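Local structure of N-acetyl-beta-D glucosaminidase (Rhizomucor miehei CAU432, 4ZM6) at residues 750-755 / 765-770; 709-714 / 809-814; 485-490 / 526-531. The protein probably hydrolyses terminal beta-N-acetylglucosamine residues through its family 3 glycosidase region and transfers acetyl groups from acetyl-CoA to glucosamine through its GCN5-related region. All coordinates share one frame; numbering follows the deposited sequence.

Overall arrangement
Starting from the N terminus, the chain first closes a loop at contact 3, where residues 485-490, which follow strand 475-479, meet residues 526-531 beyond helix 503-513, beside the mixed sheet that includes strands 373-377 and 494-497. Contact 2 opens much later, at 709-714, and closes at 809-814, bringing the edge of a C-terminal acetyltransferase-like sheet against the start of helix 811-825. Contact 1, the hairpin 750-755 / 765-770, is nested inside that loop. Contacts 1 and 2 have centres about 11 Å apart and share a sheet, since strands 711-715 and 751-756 are neighbours. Contact 3 lies about 71 Å from contact 1, centre to centre, on the opposite side of the chain's centre.

Contact 1: residues 750-755 / 765-770; sequences DLIVAR and ASLILN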
loop_
_atom_site.group_PDB
_atom_site.type_symbol
_atom_site.label_atom_id
_atom_site.label_comp_id
_atom_site.label_asym_id
_atom_site.label_seq_id
_atom_site.Cartn_x
_atom_site.Cartn_y
_atom_site.Cartn_z
ATOM N N ASP A 750 -11.831 35.066 -22.938
ATOM C CA ASP A 750 -10.763 35.560 -22.078
ATOM C C ASP A 750 -9.386 35.543 -22.760
ATOM O O ASP A 750 -8.437 36.143 -22.257
ATOM C CB ASP A 750 -10.718 34.734 -20.786
ATOM C CG ASP A 750 -11.878 35.048 -19.841
ATOM O OD1 ASP A 750 -12.501 36.124 -19.991
ATOM O OD2 ASP A 750 -12.164 34.217 -18.944
ATOM N N LEU A 751 -9.268 34.870 -23.898
ATOM C CA LEU A 751 -7.985 34.769 -24.582
ATOM C C LEU A 751 -7.874 35.878 -25.616
ATOM O O LEU A 751 -8.405 35.773 -26.722
ATOM C CB LEU A 751 -7.825 33.396 -25.235
ATOM C CG LEU A 751 -8.191 32.207 -24.341
ATOM C CD1 LEU A 751 -7.868 30.901 -25.049
ATOM C CD2 LEU A 751 -7.488 32.282 -22.996
ATOM N N ILE A 752 -7.188 36.949 -25.228
ATOM C CA ILE A 752 -6.991 38.114 -26.076
ATOM C C ILE A 752 -5.632 38.042 -26.748
ATOM O O ILE A 752 -4.647 37.648 -26.137
ATOM C CB ILE A 752 -7.054 39.415 -25.253
ATOM C CG1 ILE A 752 -8.358 39.478 -24.456
ATOM C CG2 ILE A 752 -6.914 40.636 -26.153
ATOM C CD1 ILE A 752 -9.606 39.302 -25.301
ATOM N N VAL A 753 -5.594 38.439 -28.012
ATOM C CA VAL A 753 -4.360 38.501 -28.764
ATOM C C VAL A 753 -4.256 39.857 -29.435
ATOM O O VAL A 753 -5.272 40.487 -29.728
ATOM C CB VAL A 753 -4.287 37.410 -29.852
ATOM C CG1 VAL A 753 -4.112 36.040 -29.220
ATOM C CG2 VAL A 753 -5.521 37.439 -30.747
ATOM N N ALA A 754 -3.018 40.299 -29.649
ATOM C CA ALA A 754 -2.725 41.427 -30.518
ATOM C C ALA A 754 -2.322 40.868 -31.875
ATOM O O ALA A 754 -1.577 39.888 -31.938
ATOM C CB ALA A 754 -1.608 42.274 -29.938
ATOM N N ARG A 755 -2.840 41.472 -32.947
ATOM C CA ARG A 755 -2.490 41.094 -34.324
ATOM C C ARG A 755 -2.008 42.303 -35.114
ATOM O O ARG A 755 -2.357 43.442 -34.800
ATOM C CB ARG A 755 -3.687 40.483 -35.047
ATOM C CG ARG A 755 -4.112 39.124 -34.529
ATOM C CD ARG A 755 -5.308 38.589 -35.302
ATOM N NE ARG A 755 -5.126 37.183 -35.679
ATOM C CZ ARG A 755 -5.779 36.145 -35.155
ATOM N NH1 ARG A 755 -5.508 34.926 -35.597
ATOM N NH2 ARG A 755 -6.702 36.304 -34.205
ATOM N N ALA A 765 1.222 39.224 -29.857
ATOM C CA ALA A 765 1.175 39.323 -28.409
ATOM C C ALA A 765 -0.078 38.608 -27.933
ATOM O O ALA A 765 -0.940 38.257 -28.748
ATOM C CB ALA A 765 1.159 40.780 -27.968
ATOM N N SER A 766 -0.181 38.383 -26.626
ATOM C CA SER A 766 -1.370 37.754 -26.067
ATOM C C SER A 766 -1.438 37.923 -24.564
ATOM O O SER A 766 -0.428 38.194 -23.928
ATOM C CB SER A 766 -1.398 36.258 -26.406
ATOM O OG SER A 766 -0.790 35.495 -25.384
ATOM N N LEU A 767 -2.637 37.761 -24.006
ATOM C CA LEU A 767 -2.812 37.649 -22.556
ATOM C C LEU A 767 -4.114 36.950 -22.216
ATOM O O LEU A 767 -4.959 36.748 -23.083
ATOM C CB LEU A 767 -2.743 39.019 -21.873
ATOM C CG LEU A 767 -3.844 40.038 -22.179
ATOM C CD1 LEU A 767 -5.150 39.702 -21.475
ATOM C CD2 LEU A 767 -3.386 41.431 -21.776
ATOM N N ILE A 768 -4.263 36.598 -20.939
ATOM C CA ILE A 768 -5.417 35.854 -20.442
ATOM C C ILE A 768 -6.216 36.709 -19.481
ATOM O O ILE A 768 -5.748 37.013 -18.387
ATOM C CB ILE A 768 -4.987 34.571 -19.696
ATOM C CG1 ILE A 768 -4.342 33.578 -20.665
ATOM C CG2 ILE A 768 -6.185 33.912 -19.015
ATOM C CD1 ILE A 768 -3.596 32.460 -19.969
ATOM N N LEU A 769 -7.427 37.079 -19.891
ATOM C CA LEU A 769 -8.361 37.776 -19.016
ATOM C C LEU A 769 -9.041 36.798 -18.074
ATOM O O LEU A 769 -9.014 35.580 -18.279
ATOM C CB LEU A 769 -9.453 38.486 -19.821
ATOM C CG LEU A 769 -9.081 39.715 -20.643
ATOM C CD1 LEU A 769 -10.264 40.136 -21.499
ATOM C CD2 LEU A 769 -8.644 40.851 -19.734
ATOM N N ASN A 770 -9.650 37.360 -17.038
ATOM C CA ASN A 770 -10.590 36.638 -16.204
ATOM C C ASN A 770 -11.554 37.643 -15.591
ATOM O O ASN A 770 -11.179 38.793 -15.347
ATOM C CB ASN A 770 -9.858 35.844 -15.118
ATOM C CG ASN A 770 -9.398 36.713 -13.963
ATOM O OD1 ASN A 770 -8.244 37.126 -13.914
ATOM N ND2 ASN A 770 -10.304 37.002 -13.033
#
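Ile752 and Leu769 meet on one face of an antiparallel beta hairpin formed by strands 751-756 and 763-771, part of the C-terminal N-acetyltransferase region. The short strands run at 165° to each other, and their side chains alternate between two faces. On the face of Ile752, the two branched chains slant past one another, with CG1 of Ile752 3.6 Å from CD1 of Leu769. CG1 of Ile752 lies anti to its carbonyl carbon (chi1 -54°), which leaves it beside the backbone N and brings it to the leucine methyl. Further along this face Ala754 and Ala765 form a hydrogen-bonded pair, and their CB methyls meet at 3.7 Å. Helix 811-825 covers part of this face, with Ile811 packed on Ala765.

The other face carries Leu751, Val753, Ser766 and Ile768. Leu751 and Ile768 lie side by side and point the same way, CD2 of the leucine 4.1 Å from CG1 of the isoleucine. Helices 721-731 and 736-745 pack over them, and Tyr739 takes a hydrogen bond with the Ser766 hydroxyl group. Val753 sets its CG1 beside CB of that serine.

At the open end of the ladder Asp750 crosses Leu769 at a slant. Its carboxylate is held by salt bridges to Arg779 and Arg826 and by a hydrogen bond with Ser775, so the buried charge is probably balanced. Between the two strands run the backbone bonds: Ile752 and Leu767 exchange N-H and C=O in both directions, and Ala754 N reaches Ala765 O at 3.0 Å. At the Asp750 end, Leu769 N gives a 2.7 Å bond to Asp750 O.

Contact 2: residues 709-714 / 809-814; sequences EKIWFG and RGIGIG. With SO4 (sulfate ion), chain D.
Glu709 and Ile711 face Arg809 and Ile811 where the chain leaves helix 700-709 through a Schellman motif at Lys710 and enters strand 711-715, while across the contact Gly810 takes the N-cap position of helix 811-825. The salt bridge between Glu709 and Arg809 is side-on and converges on a single carboxylate oxygen: NE and NH2 of the arginine both go to OE1, at 3.2 Å from NE and 3.3 Å from NH2. That oxygen sits in the guanidinium plane, at its edge, yet both nitrogens approach it from the same face of the carboxylate, whose plane is turned 77° from the guanidinium. Bends in both chains, at chi2 of Glu709 (-73°) and chi3 of Arg809 (64°), let the two groups meet this way. On the same arginine, NH1 forms a second salt bridge, to Glu806.

Ile711 supplies the apolar floor. Its CD1 lies over one face of the guanidinium, 3.7 Å from Arg809 NH2, and equally close to CD1 of Ile811, whose side chain it crosses at about a right angle. Ile764 and Met706 add to this cluster. Further along the strand, Phe713 reaches the helix with CZ 3.9 Å from the carbonyl carbon of Gly814, a residue without a side chain; His818 meets that ring as well.

A sulfate, probably from the crystallisation liquor, sits at the start of the helix, where Gly808 N donates to it and Ile811 N gives a weak bond to O1. This is consistent with the glycine-rich pyrophosphate-binding loop of GNAT motif A, though a sulfate and not a coenzyme is bound here. Flanked by two glutamates, the arginine probably stays fully charged, its flat group held at the edge by the Glu709 carboxylate and covered over one face by the Ile711 methyl.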
loop_
_atom_site.group_PDB
_atom_site.type_symbol
_atom_site.label_atom_id
_atom_site.label_comp_id
_atom_site.label_asym_id
_atom_site.label_seq_id
_atom_site.Cartn_x
_atom_site.Cartn_y
_atom_site.Cartn_z
ATOM N N GLU A 709 1.040 52.217 -34.753
ATOM C CA GLU A 709 1.636 50.910 -35.042
ATOM C C GLU A 709 0.693 49.965 -35.803
ATOM O O GLU A 709 1.127 48.907 -36.279
ATOM C CB GLU A 709 2.108 50.241 -33.744
ATOM C CG GLU A 709 3.227 50.985 -33.017
ATOM C CD GLU A 709 4.585 50.878 -33.697
ATOM O OE1 GLU A 709 4.701 50.167 -34.720
ATOM O OE2 GLU A 709 5.543 51.511 -33.199
ATOM N N LYS A 710 -0.582 50.354 -35.914
ATOM C CA LYS A 710 -1.617 49.571 -36.608
ATOM C C LYS A 710 -1.811 48.198 -35.965
ATOM O O LYS A 710 -1.782 47.163 -36.629
ATOM C CB LYS A 710 -1.317 49.434 -38.109
ATOM C CG LYS A 710 -1.111 50.759 -38.831
ATOM C CD LYS A 710 -1.747 50.777 -40.217
ATOM C CE LYS A 710 -1.310 49.614 -41.099
ATOM N NZ LYS A 710 0.171 49.449 -41.154
ATOM N N ILE A 711 -2.008 48.216 -34.656
ATOM C CA ILE A 711 -2.186 47.002 -33.881
ATOM C C ILE A 711 -3.676 46.707 -33.728
ATOM O O ILE A 711 -4.467 47.607 -33.438
ATOM C CB ILE A 711 -1.550 47.156 -32.481
ATOM C CG1 ILE A 711 -0.063 47.542 -32.594
ATOM C CG2 ILE A 711 -1.737 45.891 -31.648
ATOM C CD1 ILE A 711 0.847 46.459 -33.132
ATOM N N TRP A 712 -4.046 45.445 -33.918
ATOM C CA TRP A 712 -5.419 44.989 -33.724
ATOM C C TRP A 712 -5.520 44.121 -32.473
ATOM O O TRP A 712 -4.727 43.204 -32.297
ATOM C CB TRP A 712 -5.862 44.172 -34.933
ATOM C CG TRP A 712 -7.281 43.689 -34.861
ATOM C CD1 TRP A 712 -8.381 44.321 -35.354
ATOM C CD2 TRP A 712 -7.751 42.464 -34.274
ATOM N NE1 TRP A 712 -9.504 43.571 -35.115
ATOM C CE2 TRP A 712 -9.148 42.428 -34.452
ATOM C CE3 TRP A 712 -7.125 41.395 -33.616
ATOM C CZ2 TRP A 712 -9.938 41.367 -33.995
ATOM C CZ3 TRP A 712 -7.911 40.338 -33.161
ATOM C CH2 TRP A 712 -9.303 40.335 -33.354
ATOM N N PHE A 713 -6.506 44.396 -31.627
ATOM C CA PHE A 713 -6.796 43.547 -30.470
ATOM C C PHE A 713 -8.115 42.810 -30.640
ATOM O O PHE A 713 -8.999 43.272 -31.356
ATOM C CB PHE A 713 -6.848 44.382 -29.194
ATOM C CG PHE A 713 -5.571 45.100 -28.900
ATOM C CD1 PHE A 713 -4.385 44.391 -28.745
ATOM C CD2 PHE A 713 -5.546 46.480 -28.783
ATOM C CE1 PHE A 713 -3.198 45.049 -28.474
ATOM C CE2 PHE A 713 -4.366 47.146 -28.508
ATOM C CZ PHE A 713 -3.188 46.432 -28.352
ATOM N N GLY A 714 -8.237 41.664 -29.976
ATOM C CA GLY A 714 -9.490 40.915 -29.951
ATOM C C GLY A 714 -9.323 39.450 -29.591
ATOM O O GLY A 714 -8.206 38.948 -29.449
ATOM N N ARG A 809 7.751 48.291 -29.314
ATOM C CA ARG A 809 6.748 49.041 -30.073
ATOM C C ARG A 809 5.626 49.541 -29.166
ATOM O O ARG A 809 4.674 50.162 -29.639
ATOM C CB ARG A 809 6.156 48.169 -31.179
ATOM C CG ARG A 809 7.187 47.596 -32.137
ATOM C CD ARG A 809 6.575 46.557 -33.062
ATOM N NE ARG A 809 5.566 47.146 -33.938
ATOM C CZ ARG A 809 4.627 46.459 -34.584
ATOM N NH1 ARG A 809 4.550 45.138 -34.461
ATOM N NH2 ARG A 809 3.756 47.102 -35.353
ATOM N N GLY A 810 5.739 49.266 -27.868
ATOM C CA GLY A 810 4.735 49.688 -26.890
ATOM C C GLY A 810 3.511 48.785 -26.819
ATOM O O GLY A 810 2.508 49.144 -26.192
ATOM N N ILE A 811 3.600 47.608 -27.445
ATOM C CA ILE A 811 2.475 46.677 -27.538
ATOM C C ILE A 811 2.074 46.127 -26.174
ATOM O O ILE A 811 0.894 46.143 -25.820
ATOM C CB ILE A 811 2.792 45.493 -28.476
ATOM C CG1 ILE A 811 2.910 45.988 -29.921
ATOM C CG2 ILE A 811 1.721 44.413 -28.363
ATOM C CD1 ILE A 811 3.391 44.947 -30.908
ATOM N N GLY A 812 3.054 45.639 -25.421
ATOM C CA GLY A 812 2.807 45.077 -24.099
ATOM C C GLY A 812 1.959 45.976 -23.223
ATOM O O GLY A 812 1.022 45.518 -22.576
ATOM N N ILE A 813 2.274 47.266 -23.220
ATOM C CA ILE A 813 1.543 48.227 -22.389
ATOM C C ILE A 813 0.182 48.485 -23.031
ATOM O O ILE A 813 -0.809 48.729 -22.335
ATOM C CB ILE A 813 2.297 49.569 -22.197
ATOM C CG1 ILE A 813 3.806 49.344 -22.001
ATOM C CG2 ILE A 813 1.724 50.326 -21.001
ATOM C CD1 ILE A 813 4.666 49.612 -23.225
ATOM N N GLY A 814 0.151 48.433 -24.361
ATOM C CA GLY A 814 -1.085 48.547 -25.117
ATOM C C GLY A 814 -2.078 47.456 -24.790
ATOM O O GLY A 814 -3.203 47.737 -24.364
HETATM S S SO4 D . 7.096 46.125 -25.387
HETATM O O1 SO4 D . 6.538 46.007 -26.757
HETATM O O2 SO4 D . 8.471 46.656 -25.479
HETATM O O3 SO4 D . 7.142 44.795 -24.734
HETATM O O4 SO4 D . 6.271 47.066 -24.592
#

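Contact 3: residues 485-490 / 526-531; sequences DQMCFP and SIPNVD
Met487 meets Pro528 at a type II beta turn, Ile527 to Val530, which lies against a 3-10 segment, 485-488, in the loop between strands 475-479 and 494-497. The two side chains slant past each other. CE of Met487 touches CG of Pro528 at 3.7 Å, brought there by a bend at chi3 (-70°). Nearer the backbone, CG2 of Ile527 lies close to Met487 N.

At the last position of the turn, Val530 crosses Gln486 at about a right angle, presenting CG2 to the glutamine CG at 3.7 Å. At the outer end Pro490 and Asn529 lie side by side and point the same way, with the proline CG 4.0 Å from the asparagine CB.

Around this layer, strands 373-377 and 494-497 back the contact: Val375 and Tyr495 both pack on Gln486 and Ile527, and Pro141 touches Met487 and Pro528 from another loop. The Asp485 carboxylate is hydrogen-bonded to Thr452 OG1 and the amide of Ala455. Back between the two segments, CB of Met487 sits 3.4 Å from the carbonyl O of Pro528.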
loop_
_atom_site.group_PDB
_atom_site.type_symbol
_atom_site.label_atom_id
_atom_site.label_comp_id
_atom_site.label_asym_id
_atom_site.label_seq_id
_atom_site.Cartn_x
_atom_site.Cartn_y
_atom_site.Cartn_z
ATOM N N ASP A 485 17.632 -2.364 26.992
ATOM C CA ASP A 485 18.237 -2.767 28.269
ATOM C C ASP A 485 17.249 -2.945 29.433
ATOM O O ASP A 485 17.464 -3.810 30.287
ATOM C CB ASP A 485 19.343 -1.781 28.676
ATOM C CG ASP A 485 20.557 -1.840 27.757
ATOM O OD1 ASP A 485 20.598 -2.705 26.859
ATOM O OD2 ASP A 485 21.482 -1.018 27.930
ATOM N N GLN A 486 16.177 -2.146 29.471
ATOM C CA GLN A 486 15.218 -2.212 30.582
ATOM C C GLN A 486 14.452 -3.525 30.626
ATOM O O GLN A 486 13.874 -3.870 31.660
ATOM C CB GLN A 486 14.234 -1.037 30.563
ATOM C CG GLN A 486 13.245 -1.068 31.726
ATOM C CD GLN A 486 12.455 0.213 31.901
ATOM O OE1 GLN A 486 12.278 0.684 33.022
ATOM N NE2 GLN A 486 11.959 0.772 30.803
ATOM N N MET A 487 14.452 -4.265 29.520
ATOM C CA MET A 487 13.879 -5.609 29.517
ATOM C C MET A 487 14.491 -6.484 30.619
ATOM O O MET A 487 13.827 -7.385 31.131
ATOM C CB MET A 487 14.057 -6.268 28.145
ATOM C CG MET A 487 15.473 -6.740 27.855
ATOM S SD MET A 487 15.715 -7.149 26.123
ATOM C CE MET A 487 14.720 -8.635 25.982
ATOM N N CYS A 488 15.749 -6.212 30.973
ATOM C CA CYS A 488 16.458 -6.924 32.046
ATOM C C CYS A 488 16.161 -6.414 33.471
ATOM O O CYS A 488 16.528 -7.067 34.447
ATOM C CB CYS A 488 17.969 -6.868 31.792
ATOM S SG CYS A 488 18.470 -7.566 30.199
ATOM N N PHE A 489 15.515 -5.256 33.593
ATOM C CA PHE A 489 15.145 -4.709 34.905
ATOM C C PHE A 489 13.865 -3.857 34.840
ATOM O O PHE A 489 13.913 -2.639 35.001
ATOM C CB PHE A 489 16.316 -3.916 35.510
ATOM C CG PHE A 489 17.099 -3.102 34.505
ATOM C CD1 PHE A 489 16.700 -1.818 34.152
ATOM C CD2 PHE A 489 18.253 -3.618 33.925
ATOM C CE1 PHE A 489 17.428 -1.073 33.234
ATOM C CE2 PHE A 489 18.979 -2.877 33.007
ATOM C CZ PHE A 489 18.566 -1.602 32.658
ATOM N N PRO A 490 12.706 -4.503 34.613
ATOM C CA PRO A 490 11.450 -3.746 34.496
ATOM C C PRO A 490 10.980 -3.067 35.791
ATOM O O PRO A 490 10.092 -2.226 35.743
ATOM C CB PRO A 490 10.426 -4.806 34.052
ATOM C CG PRO A 490 11.215 -6.010 33.663
ATOM C CD PRO A 490 12.498 -5.950 34.427
ATOM N N SER A 526 9.935 -1.939 20.337
ATOM C CA SER A 526 9.223 -2.493 21.491
ATOM C C SER A 526 10.253 -2.989 22.487
ATOM O O SER A 526 11.217 -3.656 22.102
ATOM C CB SER A 526 8.308 -3.652 21.088
ATOM O OG SER A 526 6.956 -3.236 21.002
ATOM N N ILE A 527 10.059 -2.659 23.759
ATOM C CA ILE A 527 10.896 -3.212 24.809
ATOM C C ILE A 527 10.102 -4.332 25.461
ATOM O O ILE A 527 9.035 -4.079 26.007
ATOM C CB ILE A 527 11.303 -2.153 25.840
ATOM C CG1 ILE A 527 12.086 -1.036 25.142
ATOM C CG2 ILE A 527 12.160 -2.780 26.932
ATOM C CD1 ILE A 527 12.413 0.141 26.033
ATOM N N PRO A 528 10.600 -5.580 25.376
ATOM C CA PRO A 528 9.904 -6.691 26.025
ATOM C C PRO A 528 9.794 -6.500 27.533
ATOM O O PRO A 528 10.681 -5.906 28.143
ATOM C CB PRO A 528 10.797 -7.897 25.714
ATOM C CG PRO A 528 11.546 -7.517 24.488
ATOM C CD PRO A 528 11.774 -6.045 24.611
ATOM N N ASN A 529 8.698 -6.987 28.110
ATOM C CA ASN A 529 8.439 -6.893 29.555
ATOM C C ASN A 529 8.221 -5.471 30.087
ATOM O O ASN A 529 8.080 -5.285 31.295
ATOM C CB ASN A 529 9.557 -7.581 30.355
ATOM C CG ASN A 529 9.868 -8.980 29.845
ATOM O OD1 ASN A 529 11.026 -9.311 29.548
ATOM N ND2 ASN A 529 8.828 -9.807 29.735
ATOM N N VAL A 530 8.183 -4.481 29.193
ATOM C CA VAL A 530 7.904 -3.094 29.560
ATOM C C VAL A 530 6.776 -2.567 28.671
ATOM O O VAL A 530 7.019 -2.119 27.546
ATOM C CB VAL A 530 9.144 -2.194 29.393
ATOM C CG1 VAL A 530 8.848 -0.789 29.900
ATOM C CG2 VAL A 530 10.344 -2.785 30.116
ATOM N N ASP A 531 5.549 -2.624 29.185
ATOM C CA ASP A 531 4.347 -2.302 28.406
ATOM C C ASP A 531 3.716 -0.952 28.753
ATOM O O ASP A 531 2.845 -0.474 28.024
ATOM C CB ASP A 531 3.313 -3.420 28.574
ATOM C CG ASP A 531 3.760 -4.721 27.932
ATOM O OD1 ASP A 531 3.816 -4.775 26.684
ATOM O OD2 ASP A 531 4.061 -5.683 28.673
#